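Local coordinates for scarecrow-like protein 3 (Arabidopsis thaliana, PDB 6KPB) that probably acts as a transcription factor in plant development and binds zinc finger proteins of the IDD family, among them JACKDAW, at residues E131-F143 with Q387-E399. Sequence-based numbering, arbitrary orientation.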
loop_
_atom_site.group_PDB
_atom_site.type_symbol
_atom_site.label_atom_id
_atom_site.label_comp_id
_atom_site.label_asym_id
_atom_site.label_seq_id
_atom_site.Cartn_x
_atom_site.Cartn_y
_atom_site.Cartn_z
ATOM N N GLU A 131 -0.914 -10.787 5.023
ATOM C CA GLU A 131 0.086 -10.912 3.967
ATOM C C GLU A 131 1.459 -11.245 4.538
ATOM O O GLU A 131 2.210 -12.029 3.945
ATOM C CB GLU A 131 0.144 -9.629 3.141
ATOM C CG GLU A 131 -0.794 -9.623 1.947
ATOM C CD GLU A 131 -0.378 -10.618 0.881
ATOM O OE1 GLU A 131 0.681 -10.412 0.253
ATOM O OE2 GLU A 131 -1.106 -11.613 0.679
ATOM N N GLU A 132 1.803 -10.662 5.688
ATOM C CA GLU A 132 3.108 -10.925 6.287
ATOM C C GLU A 132 3.214 -12.366 6.769
ATOM O O GLU A 132 4.271 -12.995 6.632
ATOM C CB GLU A 132 3.364 -9.943 7.430
ATOM C CG GLU A 132 3.633 -8.519 6.958
ATOM C CD GLU A 132 3.638 -7.507 8.089
ATOM O OE1 GLU A 132 3.168 -7.846 9.196
ATOM O OE2 GLU A 132 4.111 -6.371 7.870
ATOM N N ILE A 133 2.135 -12.909 7.337
ATOM C CA ILE A 133 2.119 -14.329 7.677
ATOM C C ILE A 133 2.289 -15.172 6.421
ATOM O O ILE A 133 3.012 -16.177 6.419
ATOM C CB ILE A 133 0.821 -14.692 8.423
ATOM C CG1 ILE A 133 0.747 -13.975 9.770
ATOM C CG2 ILE A 133 0.719 -16.197 8.615
ATOM C CD1 ILE A 133 -0.514 -14.290 10.549
ATOM N N HIS A 134 1.638 -14.765 5.329
ATOM C CA HIS A 134 1.698 -15.531 4.090
ATOM C C HIS A 134 3.119 -15.586 3.535
ATOM O O HIS A 134 3.587 -16.652 3.115
ATOM C CB HIS A 134 0.738 -14.929 3.063
ATOM C CG HIS A 134 0.713 -15.662 1.758
ATOM N ND1 HIS A 134 0.405 -17.001 1.662
ATOM C CD2 HIS A 134 0.954 -15.240 0.494
ATOM C CE1 HIS A 134 0.459 -17.375 0.396
ATOM N NE2 HIS A 134 0.791 -16.324 -0.333
ATOM N N VAL A 135 3.825 -14.454 3.530
ATOM C CA VAL A 135 5.165 -14.443 2.950
ATOM C C VAL A 135 6.143 -15.226 3.824
ATOM O O VAL A 135 7.078 -15.851 3.307
ATOM C CB VAL A 135 5.638 -12.996 2.705
ATOM C CG1 VAL A 135 5.894 -12.267 4.015
ATOM C CG2 VAL A 135 6.881 -12.979 1.824
ATOM N N ARG A 136 5.943 -15.229 5.147
ATOM C CA ARG A 136 6.796 -16.040 6.013
ATOM C C ARG A 136 6.563 -17.526 5.773
ATOM O O ARG A 136 7.508 -18.322 5.814
ATOM C CB ARG A 136 6.553 -15.698 7.482
ATOM C CG ARG A 136 6.939 -14.282 7.866
ATOM C CD ARG A 136 6.968 -14.108 9.374
ATOM N NE ARG A 136 6.721 -12.724 9.764
ATOM C CZ ARG A 136 5.555 -12.276 10.216
ATOM N NH1 ARG A 136 4.529 -13.106 10.341
ATOM N NH2 ARG A 136 5.415 -10.999 10.548
ATOM N N ARG A 137 5.309 -17.918 5.531
ATOM C CA ARG A 137 5.029 -19.306 5.183
ATOM C C ARG A 137 5.725 -19.687 3.882
ATOM O O ARG A 137 6.261 -20.794 3.756
ATOM C CB ARG A 137 3.517 -19.524 5.080
ATOM C CG ARG A 137 3.069 -20.977 5.197
ATOM C CD ARG A 137 3.071 -21.693 3.850
ATOM N NE ARG A 137 1.912 -21.351 3.030
ATOM C CZ ARG A 137 1.756 -21.719 1.762
ATOM N NH1 ARG A 137 2.691 -22.440 1.156
ATOM N NH2 ARG A 137 0.667 -21.364 1.094
ATOM N N LEU A 138 5.736 -18.773 2.907
ATOM C CA LEU A 138 6.388 -19.055 1.632
ATOM C C LEU A 138 7.890 -19.246 1.806
ATOM O O LEU A 138 8.477 -20.167 1.226
ATOM C CB LEU A 138 6.102 -17.931 0.636
ATOM C CG LEU A 138 4.664 -17.824 0.122
ATOM C CD1 LEU A 138 4.485 -16.568 -0.714
ATOM C CD2 LEU A 138 4.293 -19.064 -0.680
ATOM N N PHE A 139 8.534 -18.381 2.596
ATOM C CA PHE A 139 9.956 -18.556 2.875
ATOM C C PHE A 139 10.220 -19.906 3.528
ATOM O O PHE A 139 11.167 -20.611 3.160
ATOM C CB PHE A 139 10.456 -17.418 3.766
ATOM C CG PHE A 139 11.922 -17.499 4.096
ATOM C CD1 PHE A 139 12.879 -17.405 3.098
ATOM C CD2 PHE A 139 12.344 -17.648 5.408
ATOM C CE1 PHE A 139 14.229 -17.473 3.400
ATOM C CE2 PHE A 139 13.694 -17.715 5.717
ATOM C CZ PHE A 139 14.637 -17.629 4.711
ATOM N N PHE A 140 9.370 -20.293 4.481
ATOM C CA PHE A 140 9.522 -21.579 5.151
ATOM C C PHE A 140 9.396 -22.745 4.178
ATOM O O PHE A 140 10.055 -23.774 4.360
ATOM C CB PHE A 140 8.483 -21.698 6.267
ATOM C CG PHE A 140 8.450 -23.043 6.933
ATOM C CD1 PHE A 140 9.333 -23.346 7.956
ATOM C CD2 PHE A 140 7.528 -24.002 6.545
ATOM C CE1 PHE A 140 9.304 -24.582 8.574
ATOM C CE2 PHE A 140 7.493 -25.240 7.160
ATOM C CZ PHE A 140 8.381 -25.530 8.176
ATOM N N GLU A 141 8.566 -22.607 3.143
ATOM C CA GLU A 141 8.286 -23.714 2.235
ATOM C C GLU A 141 9.101 -23.679 0.951
ATOM O O GLU A 141 9.411 -24.742 0.404
ATOM C CB GLU A 141 6.796 -23.745 1.879
ATOM C CG GLU A 141 5.878 -23.865 3.086
ATOM C CD GLU A 141 4.646 -24.701 2.805
ATOM O OE1 GLU A 141 4.555 -25.823 3.348
ATOM O OE2 GLU A 141 3.770 -24.243 2.040
ATOM N N MET A 142 9.456 -22.496 0.449
ATOM C CA MET A 142 10.239 -22.407 -0.776
ATOM C C MET A 142 11.738 -22.504 -0.533
ATOM O O MET A 142 12.489 -22.782 -1.476
ATOM C CB MET A 142 9.917 -21.103 -1.515
ATOM C CG MET A 142 8.438 -20.928 -1.831
ATOM S SD MET A 142 8.057 -19.354 -2.617
ATOM C CE MET A 142 8.672 -19.660 -4.271
ATOM N N PHE A 143 12.191 -22.288 0.701
ATOM C CA PHE A 143 13.591 -22.407 1.065
ATOM C C PHE A 143 13.757 -23.414 2.197
ATOM O O PHE A 143 12.858 -23.571 3.029
ATOM C CB PHE A 143 14.172 -21.055 1.501
ATOM C CG PHE A 143 14.238 -20.040 0.396
ATOM C CD1 PHE A 143 13.153 -19.227 0.118
ATOM C CD2 PHE A 143 15.387 -19.899 -0.364
ATOM C CE1 PHE A 143 13.211 -18.294 -0.898
ATOM C CE2 PHE A 143 15.452 -18.968 -1.383
ATOM C CZ PHE A 143 14.363 -18.163 -1.650
ATOM N N GLN A 387 3.569 -15.755 -8.488
ATOM C CA GLN A 387 3.294 -14.701 -7.519
ATOM C C GLN A 387 3.966 -14.982 -6.181
ATOM O O GLN A 387 4.326 -14.042 -5.464
ATOM C CB GLN A 387 1.785 -14.535 -7.335
ATOM C CG GLN A 387 1.087 -13.860 -8.506
ATOM C CD GLN A 387 1.505 -12.412 -8.680
ATOM O OE1 GLN A 387 2.200 -12.064 -9.635
ATOM N NE2 GLN A 387 1.080 -11.558 -7.756
ATOM N N ASP A 388 4.139 -16.260 -5.828
ATOM C CA ASP A 388 4.862 -16.605 -4.605
ATOM C C ASP A 388 6.294 -16.090 -4.656
ATOM O O ASP A 388 6.802 -15.529 -3.678
ATOM C CB ASP A 388 4.853 -18.119 -4.391
ATOM C CG ASP A 388 3.478 -18.657 -4.055
ATOM O OD1 ASP A 388 2.622 -17.864 -3.609
ATOM O OD2 ASP A 388 3.258 -19.875 -4.225
ATOM N N ARG A 389 6.960 -16.279 -5.796
ATOM C CA ARG A 389 8.342 -15.836 -5.943
ATOM C C ARG A 389 8.457 -14.322 -5.813
ATOM O O ARG A 389 9.362 -13.815 -5.141
ATOM C CB ARG A 389 8.890 -16.311 -7.287
ATOM C CG ARG A 389 10.224 -15.716 -7.683
ATOM C CD ARG A 389 10.709 -16.334 -8.984
ATOM N NE ARG A 389 11.905 -15.680 -9.503
ATOM C CZ ARG A 389 12.547 -16.067 -10.599
ATOM N NH1 ARG A 389 13.627 -15.414 -11.004
ATOM N NH2 ARG A 389 12.110 -17.111 -11.292
ATOM N N ILE A 390 7.536 -13.584 -6.437
ATOM C CA ILE A 390 7.596 -12.126 -6.387
ATOM C C ILE A 390 7.359 -11.627 -4.968
ATOM O O ILE A 390 8.032 -10.698 -4.504
ATOM C CB ILE A 390 6.591 -11.515 -7.380
ATOM C CG1 ILE A 390 6.909 -11.967 -8.808
ATOM C CG2 ILE A 390 6.605 -9.996 -7.285
ATOM C CD1 ILE A 390 6.046 -11.310 -9.860
ATOM N N LYS A 391 6.404 -12.233 -4.255
ATOM C CA LYS A 391 6.149 -11.841 -2.871
ATOM C C LYS A 391 7.401 -11.996 -2.016
ATOM O O LYS A 391 7.767 -11.090 -1.258
ATOM C CB LYS A 391 5.005 -12.669 -2.283
ATOM C CG LYS A 391 3.617 -12.244 -2.721
ATOM C CD LYS A 391 2.611 -12.480 -1.602
ATOM C CE LYS A 391 1.215 -12.721 -2.148
ATOM N NZ LYS A 391 1.144 -14.003 -2.902
ATOM N N VAL A 392 8.070 -13.145 -2.124
ATOM C CA VAL A 392 9.294 -13.368 -1.358
ATOM C C VAL A 392 10.373 -12.383 -1.787
ATOM O O VAL A 392 11.044 -11.763 -0.952
ATOM C CB VAL A 392 9.763 -14.826 -1.510
ATOM C CG1 VAL A 392 11.166 -14.999 -0.949
ATOM C CG2 VAL A 392 8.788 -15.770 -0.822
ATOM N N GLU A 393 10.545 -12.212 -3.100
ATOM C CA GLU A 393 11.594 -11.329 -3.600
ATOM C C GLU A 393 11.361 -9.885 -3.174
ATOM O O GLU A 393 12.316 -9.159 -2.875
ATOM C CB GLU A 393 11.687 -11.440 -5.123
ATOM C CG GLU A 393 12.329 -12.734 -5.603
ATOM C CD GLU A 393 12.179 -12.945 -7.098
ATOM O OE1 GLU A 393 11.347 -12.248 -7.720
ATOM O OE2 GLU A 393 12.891 -13.810 -7.651
ATOM N N LYS A 394 10.101 -9.452 -3.124
ATOM C CA LYS A 394 9.789 -8.073 -2.754
ATOM C C LYS A 394 9.660 -7.893 -1.243
ATOM O O LYS A 394 10.386 -7.094 -0.642
ATOM C CB LYS A 394 8.523 -7.630 -3.417
ATOM C CG LYS A 394 7.817 -6.557 -2.653
ATOM C CD LYS A 394 7.275 -5.481 -3.545
ATOM C CE LYS A 394 7.670 -4.129 -3.006
ATOM N NZ LYS A 394 6.732 -3.077 -3.438
ATOM N N MET A 395 8.729 -8.619 -0.617
ATOM C CA MET A 395 8.389 -8.351 0.777
ATOM C C MET A 395 9.484 -8.771 1.749
ATOM O O MET A 395 9.503 -8.279 2.881
ATOM C CB MET A 395 7.078 -9.048 1.144
ATOM C CG MET A 395 5.883 -8.585 0.331
ATOM S SD MET A 395 4.311 -9.175 0.986
ATOM C CE MET A 395 3.171 -8.412 -0.169
ATOM N N LEU A 396 10.390 -9.659 1.344
ATOM C CA LEU A 396 11.461 -10.126 2.220
ATOM C C LEU A 396 12.814 -9.589 1.767
ATOM O O LEU A 396 13.372 -8.703 2.419
ATOM C CB LEU A 396 11.469 -11.654 2.288
ATOM C CG LEU A 396 10.294 -12.282 3.039
ATOM C CD1 LEU A 396 10.437 -13.795 3.104
ATOM C CD2 LEU A 396 10.174 -11.692 4.436
ATOM N N PHE A 397 13.365 -10.106 0.665
ATOM C CA PHE A 397 14.684 -9.669 0.223
ATOM C C PHE A 397 14.679 -8.194 -0.152
ATOM O O PHE A 397 15.641 -7.471 0.131
ATOM C CB PHE A 397 15.152 -10.518 -0.958
ATOM C CG PHE A 397 15.142 -11.995 -0.688
ATOM C CD1 PHE A 397 15.395 -12.485 0.583
ATOM C CD2 PHE A 397 14.872 -12.895 -1.707
ATOM C CE1 PHE A 397 15.384 -13.844 0.832
ATOM C CE2 PHE A 397 14.859 -14.255 -1.464
ATOM C CZ PHE A 397 15.116 -14.729 -0.193
ATOM N N GLY A 398 13.602 -7.728 -0.788
ATOM C CA GLY A 398 13.522 -6.322 -1.149
ATOM C C GLY A 398 13.542 -5.409 0.061
ATOM O O GLY A 398 14.188 -4.358 0.046
ATOM N N GLU A 399 12.840 -5.798 1.128
ATOM C CA GLU A 399 12.847 -4.991 2.343
ATOM C C GLU A 399 14.216 -5.009 3.011
ATOM O O GLU A 399 14.681 -3.979 3.511
ATOM C CB GLU A 399 11.771 -5.484 3.309
ATOM C CG GLU A 399 10.377 -5.016 2.944
ATOM C CD GLU A 399 10.283 -3.504 2.871
ATOM O OE1 GLU A 399 10.820 -2.830 3.776
ATOM O OE2 GLU A 399 9.684 -2.991 1.904
#
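Glu131 bends its carboxylate across the aliphatic end of Lys391, OE1 lying 3.4 Å from Lys391 CE and also meeting Met395 CE, while the ammonium NZ stays 4.8 Å from that oxygen. One turn on, chi1 of -179° swings the flat His134 ring out so that its edge faces Lys391, whose CE lies in the ring plane. With an alanine at Lys391, Glu131 is likely to lose its nearby positive charge and a gap to open beside the imidazole edge. Val135, slim and branched, is a knob among Lys391, Val392, Met395 and Leu396, its CG2 3.7 Å from Leu396 CG. Val392 answers as a knob among Val135, Leu138, Phe139 and Met142: knobs-into-holes packing between the GRAS-domain helix segments 131-142 and 387-399, crossing at -108° with axes 9.4 Å apart at closest approach. Leu138, buried and apolar, sets CB against Val392 CG2 at 3.7 Å and its forked methyls across the Asp388 carboxylate. Phe139, large enough to serve two neighbours, offers CB to Leu396 CD1 and also touches Leu146 of helix 145-160. Flexible Met142 rests SD against Asp388 CB and Val392 CG2; its bend at chi3 brings CE near Arg389 N. Just beyond the helix, the flat Phe143 ring receives the edge of Phe397 on its face, an offset edge-to-face pair with planes at 80°; Leu378 of helix 360-381 also touches Phe143.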